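Local atomic coordinates of protein gp18 (PDB entry 3GS9), a protein that is a prophage tail protein of the endopeptidase tail family, probably forming part of the structural tail of a Listeria prophage. Residues 91-96 with 153-158; 113-118 with 128-133; 268-273 with 299-304. All coordinates share one frame; numbering follows the deposited sequence.

Contact 1 of 3, residues 91-96 with 153-158; sequences HIYYTC and LIDQLL
Cys-96 and Ile-154 mark the closest approach of the two backbones, and even here their CA atoms are 9.6 Å apart, so side chains alone bridge the gap. Residues 92-96 wind as a 3-10 segment, in which Tyr-94, Thr-95 and Cys-96 each bond back three residues; 153-158 is regular helix with four-residue steps. Two polar side chains, His-91 and Thr-95, bond back to the 3-10 backbone. His-91 ND1 accepts the amide of Tyr-93 in a nearly straight bond (167°) although that N-H lies 34° out of the imidazole plane, and the other ring nitrogen, NE2, is hydrogen-bonded to Gln-67. Thr-95 OG1 gives its proton to Ile-92 O at 2.7 Å, in the carbonyl plane, sharing that oxygen with the Thr-95 amide. The turn belongs to the link between the curled antiparallel sheet whose last strand in the sequence is 83-90 and strand 100-106 of the next part of the chain, in a family of the phage-barrel clan, and helix 150-161 packs against it. Tyr-93 does most of the reaching: its ring stands anti to the backbone N (chi1 170°) and meets Ile-154 coming from the opposite direction. The phenol oxygen touches the short branch, Tyr-93 OH to Ile-154 CG2 being 3.4 Å, while CD1 of the longer branch lies obliquely beside the ring. That same CD1 meets Cys-96 SG at 4.3 Å; a compact, polarisable thiol suits this buried spot. An edge of the Tyr-93 ring rests over the face of Tyr-94, with CD2 3.7 Å above its plane. One water lies in the plane of the Tyr-93 ring, 2.9 Å from Tyr-93 OH, and donates to Asp-155 OD1 at 2.6 Å, which gives the hydroxyl a polar partner beside the isoleucine.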
loop_
_atom_site.group_PDB
_atom_site.type_symbol
_atom_site.label_atom_id
_atom_site.label_comp_id
_atom_site.label_asym_id
_atom_site.label_seq_id
_atom_site.Cartn_x
_atom_site.Cartn_y
_atom_site.Cartn_z
ATOM N N HIS A 91 12.871 22.187 2.471
ATOM C CA HIS A 91 13.919 22.910 1.764
ATOM C C HIS A 91 13.453 23.352 0.359
ATOM O O HIS A 91 12.698 22.662 -0.298
ATOM C CB HIS A 91 15.152 22.040 1.694
ATOM C CG HIS A 91 16.340 22.771 1.169
ATOM N ND1 HIS A 91 16.638 22.806 -0.172
ATOM C CD2 HIS A 91 17.263 23.544 1.787
ATOM C CE1 HIS A 91 17.728 23.539 -0.353
ATOM N NE2 HIS A 91 18.129 23.993 0.820
ATOM N N ILE A 92 13.927 24.518 -0.081
ATOM C CA ILE A 92 13.570 25.075 -1.391
ATOM C C ILE A 92 13.787 24.114 -2.578
ATOM O O ILE A 92 13.078 24.176 -3.560
ATOM C CB ILE A 92 14.336 26.428 -1.616
ATOM C CG1 ILE A 92 13.705 27.204 -2.771
ATOM C CG2 ILE A 92 15.827 26.210 -1.725
ATOM C CD1 ILE A 92 12.383 27.767 -2.422
ATOM N N TYR A 93 14.716 23.167 -2.427
ATOM C CA TYR A 93 14.927 22.136 -3.458
ATOM C C TYR A 93 13.617 21.491 -3.873
ATOM O O TYR A 93 13.357 21.318 -5.058
ATOM C CB TYR A 93 15.860 21.077 -2.926
ATOM C CG TYR A 93 15.953 19.844 -3.801
ATOM C CD1 TYR A 93 16.469 19.934 -5.094
ATOM C CD2 TYR A 93 15.581 18.606 -3.318
ATOM C CE1 TYR A 93 16.548 18.813 -5.911
ATOM C CE2 TYR A 93 15.689 17.471 -4.112
ATOM C CZ TYR A 93 16.183 17.593 -5.410
ATOM O OH TYR A 93 16.307 16.463 -6.194
ATOM N N TYR A 94 12.795 21.156 -2.889
ATOM C CA TYR A 94 11.543 20.391 -3.135
ATOM C C TYR A 94 10.495 21.147 -3.935
ATOM O O TYR A 94 9.578 20.545 -4.506
ATOM C CB TYR A 94 10.980 19.831 -1.839
ATOM C CG TYR A 94 11.870 18.747 -1.343
ATOM C CD1 TYR A 94 11.883 17.530 -1.958
ATOM C CD2 TYR A 94 12.802 18.994 -0.352
ATOM C CE1 TYR A 94 12.741 16.519 -1.566
ATOM C CE2 TYR A 94 13.682 17.986 0.072
ATOM C CZ TYR A 94 13.636 16.757 -0.547
ATOM O OH TYR A 94 14.461 15.727 -0.192
ATOM N N THR A 95 10.661 22.479 -4.038
ATOM C CA THR A 95 9.786 23.261 -4.904
ATOM C C THR A 95 9.973 23.006 -6.405
ATOM O O THR A 95 9.172 23.472 -7.180
ATOM C CB THR A 95 9.862 24.813 -4.632
ATOM O OG1 THR A 95 11.122 25.351 -5.071
ATOM C CG2 THR A 95 9.597 25.104 -3.143
ATOM N N CYS A 96 11.032 22.293 -6.800
ATOM C CA CYS A 96 11.207 21.914 -8.211
ATOM C C CYS A 96 10.069 21.041 -8.739
ATOM O O CYS A 96 9.856 20.917 -9.963
ATOM C CB CYS A 96 12.580 21.257 -8.474
ATOM S SG CYS A 96 12.849 19.610 -7.916
ATOM N N LEU A 153 11.935 13.411 -12.251
ATOM C CA LEU A 153 12.933 13.246 -13.295
ATOM C C LEU A 153 14.337 13.184 -12.684
ATOM O O LEU A 153 15.137 12.313 -13.045
ATOM C CB LEU A 153 12.804 14.356 -14.363
ATOM C CG LEU A 153 11.539 14.313 -15.261
ATOM C CD1 LEU A 153 11.605 15.478 -16.257
ATOM C CD2 LEU A 153 11.377 12.941 -15.948
ATOM N N ILE A 154 14.641 14.111 -11.769
ATOM C CA ILE A 154 15.926 14.097 -11.078
ATOM C C ILE A 154 16.118 12.751 -10.371
ATOM O O ILE A 154 17.162 12.110 -10.473
ATOM C CB ILE A 154 16.025 15.255 -10.094
ATOM C CG1 ILE A 154 16.190 16.569 -10.852
ATOM C CG2 ILE A 154 17.183 15.040 -9.106
ATOM C CD1 ILE A 154 16.196 17.807 -9.974
ATOM N N ASP A 155 15.092 12.300 -9.663
ATOM C CA ASP A 155 15.195 11.021 -8.955
ATOM C C ASP A 155 15.507 9.870 -9.893
ATOM O O ASP A 155 16.288 8.964 -9.545
ATOM C CB ASP A 155 13.925 10.771 -8.153
ATOM C CG ASP A 155 13.828 11.664 -6.931
ATOM O OD1 ASP A 155 14.829 12.267 -6.596
ATOM O OD2 ASP A 155 12.773 11.729 -6.287
ATOM N N GLN A 156 14.927 9.886 -11.083
ATOM C CA GLN A 156 15.242 8.860 -12.073
ATOM C C GLN A 156 16.725 8.913 -12.453
ATOM O O GLN A 156 17.409 7.894 -12.536
ATOM C CB GLN A 156 14.447 9.118 -13.351
ATOM C CG GLN A 156 14.659 8.010 -14.318
ATOM C CD GLN A 156 14.100 8.301 -15.637
ATOM O OE1 GLN A 156 13.011 8.892 -15.765
ATOM N NE2 GLN A 156 14.851 7.919 -16.661
ATOM N N LEU A 157 17.217 10.115 -12.727
ATOM C CA LEU A 157 18.637 10.292 -13.077
ATOM C C LEU A 157 19.565 9.772 -11.972
ATOM O O LEU A 157 20.646 9.209 -12.268
ATOM C CB LEU A 157 18.937 11.763 -13.401
ATOM C CG LEU A 157 18.146 12.349 -14.590
ATOM C CD1 LEU A 157 18.435 13.863 -14.805
ATOM C CD2 LEU A 157 18.313 11.499 -15.900
ATOM N N LEU A 158 19.202 10.007 -10.711
ATOM C CA LEU A 158 20.013 9.542 -9.608
ATOM C C LEU A 158 20.210 8.036 -9.742
ATOM O O LEU A 158 21.340 7.528 -9.624
ATOM C CB LEU A 158 19.371 9.870 -8.268
ATOM C CG LEU A 158 19.111 11.335 -7.922
ATOM C CD1 LEU A 158 18.640 11.458 -6.455
ATOM C CD2 LEU A 158 20.311 12.207 -8.147
HETATM O O HOH W 1 15.944 13.930 -4.897
#

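Contact 2 of 3, residues 113-118 with 128-133; sequences QCLTHI and WEIIDP
Leu-115 and Trp-128 form the join of a helix-loop-strand unit, in which helix 111-118 is laid against strand 127-129 after a short connection. The CA atoms of the pair are 7.9 Å apart, and no hydrogen bond crosses between the segments. Leu-115 lies over one face of the indole: CB sits 3.9 Å from the centroid of the six-membered ring and 17° off its normal, a CH-pi contact. Farther along the side chain, Leu-115 CD1 is 3.7 Å from Trp-128 CE3. The indole is swung into the crowded position between the backbone N and the carbonyl carbon (chi1 57°), which turns its broad face to the helix. Strand 127-129 is an edge, within this chain, of a small mixed sheet and pairs in parallel with 171-173; the backbone of Glu-129 bonds to Leu-172 and to Phe-174 just beyond it. The Glu-129 side chain points away from the helix, and its OE2 is hydrogen-bonded to His-171 NE2, whereas Trp-128 and Ile-130 point toward the helix. Ile-130 CD1 meets Leu-115 CD1 at 4.1 Å, a branched aliphatic pair that extends the apolar patch beyond the indole. On the more exposed side, Thr-116 OG1 comes to the ring edge, 3.4 Å from Trp-128 CZ2 and near the ring plane. This hydroxyl is bonded to Glu-112 O one helical turn earlier, so a threonine can face the indole with its polar atom already satisfied.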
loop_
_atom_site.group_PDB
_atom_site.type_symbol
_atom_site.label_atom_id
_atom_site.label_comp_id
_atom_site.label_asym_id
_atom_site.label_seq_id
_atom_site.Cartn_x
_atom_site.Cartn_y
_atom_site.Cartn_z
ATOM N N GLN A 113 23.277 16.041 -20.582
ATOM C CA GLN A 113 22.197 16.171 -21.552
ATOM C C GLN A 113 20.792 16.002 -20.939
ATOM O O GLN A 113 19.831 16.715 -21.316
ATOM C CB GLN A 113 22.383 15.178 -22.699
ATOM C CG GLN A 113 23.570 15.472 -23.631
ATOM C CD GLN A 113 23.762 14.367 -24.634
ATOM O OE1 GLN A 113 24.024 13.227 -24.263
ATOM N NE2 GLN A 113 23.612 14.695 -25.927
ATOM N N CYS A 114 20.658 15.054 -20.018
ATOM C CA CYS A 114 19.372 14.868 -19.328
ATOM C C CYS A 114 18.998 16.070 -18.462
ATOM O O CYS A 114 17.871 16.523 -18.507
ATOM C CB CYS A 114 19.363 13.595 -18.483
ATOM S SG CYS A 114 19.441 12.103 -19.483
ATOM N N LEU A 115 19.950 16.600 -17.693
ATOM C CA LEU A 115 19.650 17.728 -16.815
ATOM C C LEU A 115 19.292 18.947 -17.653
ATOM O O LEU A 115 18.328 19.668 -17.360
ATOM C CB LEU A 115 20.824 18.011 -15.902
ATOM C CG LEU A 115 21.061 16.971 -14.805
ATOM C CD1 LEU A 115 22.402 17.191 -14.152
ATOM C CD2 LEU A 115 19.940 17.063 -13.770
ATOM N N THR A 116 20.019 19.104 -18.759
ATOM C CA THR A 116 19.685 20.149 -19.713
ATOM C C THR A 116 18.239 20.017 -20.204
ATOM O O THR A 116 17.483 21.010 -20.261
ATOM C CB THR A 116 20.687 20.192 -20.879
ATOM O OG1 THR A 116 22.005 20.404 -20.357
ATOM C CG2 THR A 116 20.333 21.325 -21.846
ATOM N N HIS A 117 17.840 18.788 -20.526
ATOM C CA HIS A 117 16.484 18.541 -20.952
ATOM C C HIS A 117 15.443 18.967 -19.905
ATOM O O HIS A 117 14.399 19.528 -20.248
ATOM C CB HIS A 117 16.278 17.073 -21.330
ATOM C CG HIS A 117 14.902 16.801 -21.836
ATOM N ND1 HIS A 117 14.420 17.391 -22.986
ATOM C CD2 HIS A 117 13.885 16.068 -21.330
ATOM C CE1 HIS A 117 13.172 17.015 -23.178
ATOM N NE2 HIS A 117 12.823 16.199 -22.196
ATOM N N ILE A 118 15.709 18.677 -18.637
ATOM C CA ILE A 118 14.744 18.988 -17.582
ATOM C C ILE A 118 14.443 20.486 -17.561
ATOM O O ILE A 118 13.288 20.872 -17.524
ATOM C CB ILE A 118 15.239 18.559 -16.165
ATOM C CG1 ILE A 118 15.341 17.048 -16.091
ATOM C CG2 ILE A 118 14.238 19.030 -15.061
ATOM C CD1 ILE A 118 15.896 16.539 -14.789
ATOM N N TRP A 128 22.515 23.786 -12.048
ATOM C CA TRP A 128 23.177 22.546 -11.718
ATOM C C TRP A 128 24.633 22.496 -12.189
ATOM O O TRP A 128 25.083 23.264 -13.093
ATOM C CB TRP A 128 22.352 21.395 -12.301
ATOM C CG TRP A 128 22.150 21.507 -13.741
ATOM C CD1 TRP A 128 21.096 22.104 -14.388
ATOM C CD2 TRP A 128 23.011 20.998 -14.749
ATOM N NE1 TRP A 128 21.266 21.985 -15.757
ATOM C CE2 TRP A 128 22.447 21.339 -15.997
ATOM C CE3 TRP A 128 24.226 20.315 -14.720
ATOM C CZ2 TRP A 128 23.040 20.991 -17.200
ATOM C CZ3 TRP A 128 24.832 19.985 -15.911
ATOM C CH2 TRP A 128 24.229 20.313 -17.143
ATOM N N GLU A 129 25.359 21.569 -11.567
ATOM C CA GLU A 129 26.703 21.206 -11.975
ATOM C C GLU A 129 26.956 19.749 -11.614
ATOM O O GLU A 129 26.342 19.206 -10.696
ATOM C CB GLU A 129 27.736 22.092 -11.320
ATOM C CG GLU A 129 27.944 21.873 -9.847
ATOM C CD GLU A 129 29.069 22.742 -9.319
ATOM O OE1 GLU A 129 30.276 22.454 -9.599
ATOM O OE2 GLU A 129 28.727 23.708 -8.623
ATOM N N ILE A 130 27.848 19.135 -12.366
ATOM C CA ILE A 130 28.245 17.758 -12.170
ATOM C C ILE A 130 29.704 17.783 -11.800
ATOM O O ILE A 130 30.508 18.411 -12.533
ATOM C CB ILE A 130 28.022 16.913 -13.452
ATOM C CG1 ILE A 130 26.538 16.865 -13.803
ATOM C CG2 ILE A 130 28.542 15.497 -13.309
ATOM C CD1 ILE A 130 26.321 16.434 -15.227
ATOM N N ILE A 131 30.017 17.201 -10.640
ATOM C CA ILE A 131 31.405 17.025 -10.220
ATOM C C ILE A 131 31.792 15.554 -10.375
ATOM O O ILE A 131 31.267 14.682 -9.658
ATOM C CB ILE A 131 31.628 17.549 -8.784
ATOM C CG1 ILE A 131 31.362 19.048 -8.702
ATOM C CG2 ILE A 131 33.017 17.222 -8.287
ATOM C CD1 ILE A 131 31.256 19.577 -7.257
ATOM N N ASP A 132 32.635 15.277 -11.373
ATOM C CA ASP A 132 33.058 13.915 -11.710
ATOM C C ASP A 132 34.474 13.955 -12.312
ATOM O O ASP A 132 34.669 13.633 -13.475
ATOM C CB ASP A 132 32.068 13.303 -12.713
ATOM C CG ASP A 132 32.381 11.851 -13.051
ATOM O OD1 ASP A 132 33.142 11.171 -12.295
ATOM O OD2 ASP A 132 31.849 11.378 -14.089
ATOM N N PRO A 133 35.470 14.376 -11.515
ATOM C CA PRO A 133 36.809 14.606 -12.108
ATOM C C PRO A 133 37.471 13.334 -12.644
ATOM O O PRO A 133 38.313 13.423 -13.559
ATOM C CB PRO A 133 37.618 15.172 -10.941
ATOM C CG PRO A 133 36.935 14.664 -9.726
ATOM C CD PRO A 133 35.459 14.617 -10.067
#

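Contact 3 of 3, residues 268-273 with 299-304; sequences PATTGS and YDVQIV
Tyr-299, Thr-270 and Pro-268 carry this contact between strands 269-274 and 297-305, Pro-268 standing just before the first of them. The strands are not neighbours in their six-stranded mixed sheet: strand 318-321 lies between them. With CA atoms of Thr-270 and Val-301 7.5 Å apart and both side chains directed inward, the side chains meet over strand 318-321, consistent with a strongly curved or twisted sheet. Tyr-299 reaches across with its ring between the backbone N and the carbonyl carbon (chi1 49°), so that its hydroxyl arrives at Thr-270. There Tyr-299 OH donates to Thr-270 OG1 at 2.7 Å, and the threonine hydroxyl lies at the ring edge, near its plane. Thr-270 OG1 in turn donates to Pro-268 O at 2.9 Å, from 62° above the carbonyl plane. Pro-268 adds an apolar surface, its CD 4.1 Å from Tyr-299 CE1. The methyl of Thr-270, CG2, meets Val-301 CG1 at 4.2 Å, the two side chains crossing at about a right angle. Threonine suits the place because one branch is a hydroxyl and the other a methyl. Its hydroxyl, accepting from the tyrosine and donating to the carbonyl, implies a one-way chain of hydrogen bonds that keeps two buried hydroxyls paired.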
loop_
_atom_site.group_PDB
_atom_site.type_symbol
_atom_site.label_atom_id
_atom_site.label_comp_id
_atom_site.label_asym_id
_atom_site.label_seq_id
_atom_site.Cartn_x
_atom_site.Cartn_y
_atom_site.Cartn_z
ATOM N N PRO A 268 25.202 -7.841 6.247
ATOM C CA PRO A 268 23.921 -7.780 6.975
ATOM C C PRO A 268 23.330 -6.382 6.910
ATOM O O PRO A 268 24.073 -5.405 7.005
ATOM C CB PRO A 268 24.324 -8.125 8.403
ATOM C CG PRO A 268 25.513 -9.095 8.187
ATOM C CD PRO A 268 26.267 -8.441 7.084
ATOM N N ALA A 269 22.027 -6.288 6.666
ATOM C CA ALA A 269 21.372 -4.990 6.596
ATOM C C ALA A 269 21.411 -4.400 8.008
ATOM O O ALA A 269 20.819 -4.942 8.928
ATOM C CB ALA A 269 19.937 -5.149 6.063
ATOM N N THR A 270 22.093 -3.263 8.142
ATOM C CA THR A 270 22.455 -2.686 9.445
ATOM C C THR A 270 22.063 -1.226 9.444
ATOM O O THR A 270 22.571 -0.428 8.606
ATOM C CB THR A 270 23.988 -2.808 9.678
ATOM O OG1 THR A 270 24.351 -4.196 9.622
ATOM C CG2 THR A 270 24.408 -2.206 11.015
ATOM N N THR A 271 21.139 -0.893 10.337
ATOM C CA THR A 271 20.604 0.460 10.456
ATOM C C THR A 271 20.497 0.813 11.915
ATOM O O THR A 271 19.922 0.065 12.692
ATOM C CB THR A 271 19.197 0.584 9.821
ATOM O OG1 THR A 271 19.278 0.293 8.419
ATOM C CG2 THR A 271 18.612 1.999 10.044
ATOM N N GLY A 272 21.042 1.957 12.266
ATOM C CA GLY A 272 21.071 2.374 13.649
ATOM C C GLY A 272 21.000 3.865 13.848
ATOM O O GLY A 272 21.284 4.652 12.932
ATOM N N SER A 273 20.652 4.222 15.072
ATOM C CA SER A 273 20.615 5.613 15.500
ATOM C C SER A 273 21.746 5.817 16.487
ATOM O O SER A 273 21.846 5.112 17.488
ATOM C CB SER A 273 19.280 5.918 16.165
ATOM O OG SER A 273 18.193 5.653 15.293
ATOM N N TYR A 299 32.359 -3.777 8.103
ATOM C CA TYR A 299 31.805 -3.170 6.901
ATOM C C TYR A 299 31.379 -1.719 7.178
ATOM O O TYR A 299 31.130 -1.346 8.310
ATOM C CB TYR A 299 30.617 -3.979 6.347
ATOM C CG TYR A 299 29.576 -4.341 7.383
ATOM C CD1 TYR A 299 29.682 -5.516 8.136
ATOM C CD2 TYR A 299 28.460 -3.550 7.574
ATOM C CE1 TYR A 299 28.721 -5.849 9.091
ATOM C CE2 TYR A 299 27.484 -3.888 8.524
ATOM C CZ TYR A 299 27.611 -5.054 9.269
ATOM O OH TYR A 299 26.644 -5.389 10.224
ATOM N N ASP A 300 31.279 -0.930 6.123
ATOM C CA ASP A 300 30.903 0.467 6.236
ATOM C C ASP A 300 29.384 0.676 6.314
ATOM O O ASP A 300 28.588 -0.022 5.660
ATOM C CB ASP A 300 31.440 1.241 5.038
ATOM C CG ASP A 300 32.939 1.458 5.096
ATOM O OD1 ASP A 300 33.515 1.549 6.207
ATOM O OD2 ASP A 300 33.545 1.521 4.008
ATOM N N VAL A 301 29.000 1.604 7.173
ATOM C CA VAL A 301 27.659 2.143 7.178
ATOM C C VAL A 301 27.804 3.631 6.885
ATOM O O VAL A 301 28.874 4.192 7.084
ATOM C CB VAL A 301 26.943 1.875 8.500
ATOM C CG1 VAL A 301 26.651 0.396 8.623
ATOM C CG2 VAL A 301 27.748 2.405 9.676
ATOM N N GLN A 302 26.748 4.232 6.362
ATOM C CA GLN A 302 26.811 5.603 5.857
ATOM C C GLN A 302 25.789 6.434 6.633
ATOM O O GLN A 302 24.741 5.933 7.042
ATOM C CB GLN A 302 26.485 5.570 4.370
ATOM C CG GLN A 302 26.806 6.771 3.583
ATOM C CD GLN A 302 26.698 6.523 2.086
ATOM O OE1 GLN A 302 25.935 5.670 1.644
ATOM N NE2 GLN A 302 27.479 7.241 1.311
ATOM N N ILE A 303 26.087 7.715 6.811
ATOM C CA ILE A 303 25.134 8.690 7.329
ATOM C C ILE A 303 24.018 8.991 6.295
ATOM O O ILE A 303 24.272 9.585 5.257
ATOM C CB ILE A 303 25.883 9.990 7.708
ATOM C CG1 ILE A 303 26.876 9.719 8.849
ATOM C CG2 ILE A 303 24.910 11.057 8.091
ATOM C CD1 ILE A 303 27.923 10.854 9.045
ATOM N N VAL A 304 22.822 8.515 6.582
ATOM C CA VAL A 304 21.678 8.593 5.634
ATOM C C VAL A 304 20.563 9.507 6.162
ATOM O O VAL A 304 19.566 9.750 5.471
ATOM C CB VAL A 304 21.138 7.187 5.322
ATOM C CG1 VAL A 304 22.233 6.333 4.683
ATOM C CG2 VAL A 304 20.617 6.494 6.595
#

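In the fold
Read from the N terminus, the chain leaves strand 83-90 and enters residues 91-96, which residues 153-158 of helix 150-161 meet after 56 intervening residues, closing contact 1. Nested inside that loop is contact 2, a short closure of nine residues between helix 111-118 and the strand 127-129 region. The two touch directly: Leu-157 packs on Cys-114, Leu-115 and Ile-118, joining the two helices, and their centres are 13 Å apart. Contact 3 follows in series, closing a loop of 25 residues between segments 268-273 and 299-304 within the six-stranded sheet near the C terminus. Its centre lies about 29 Å from that of contact 2, on the opposite side of the chain's centre, and it touches neither of the others.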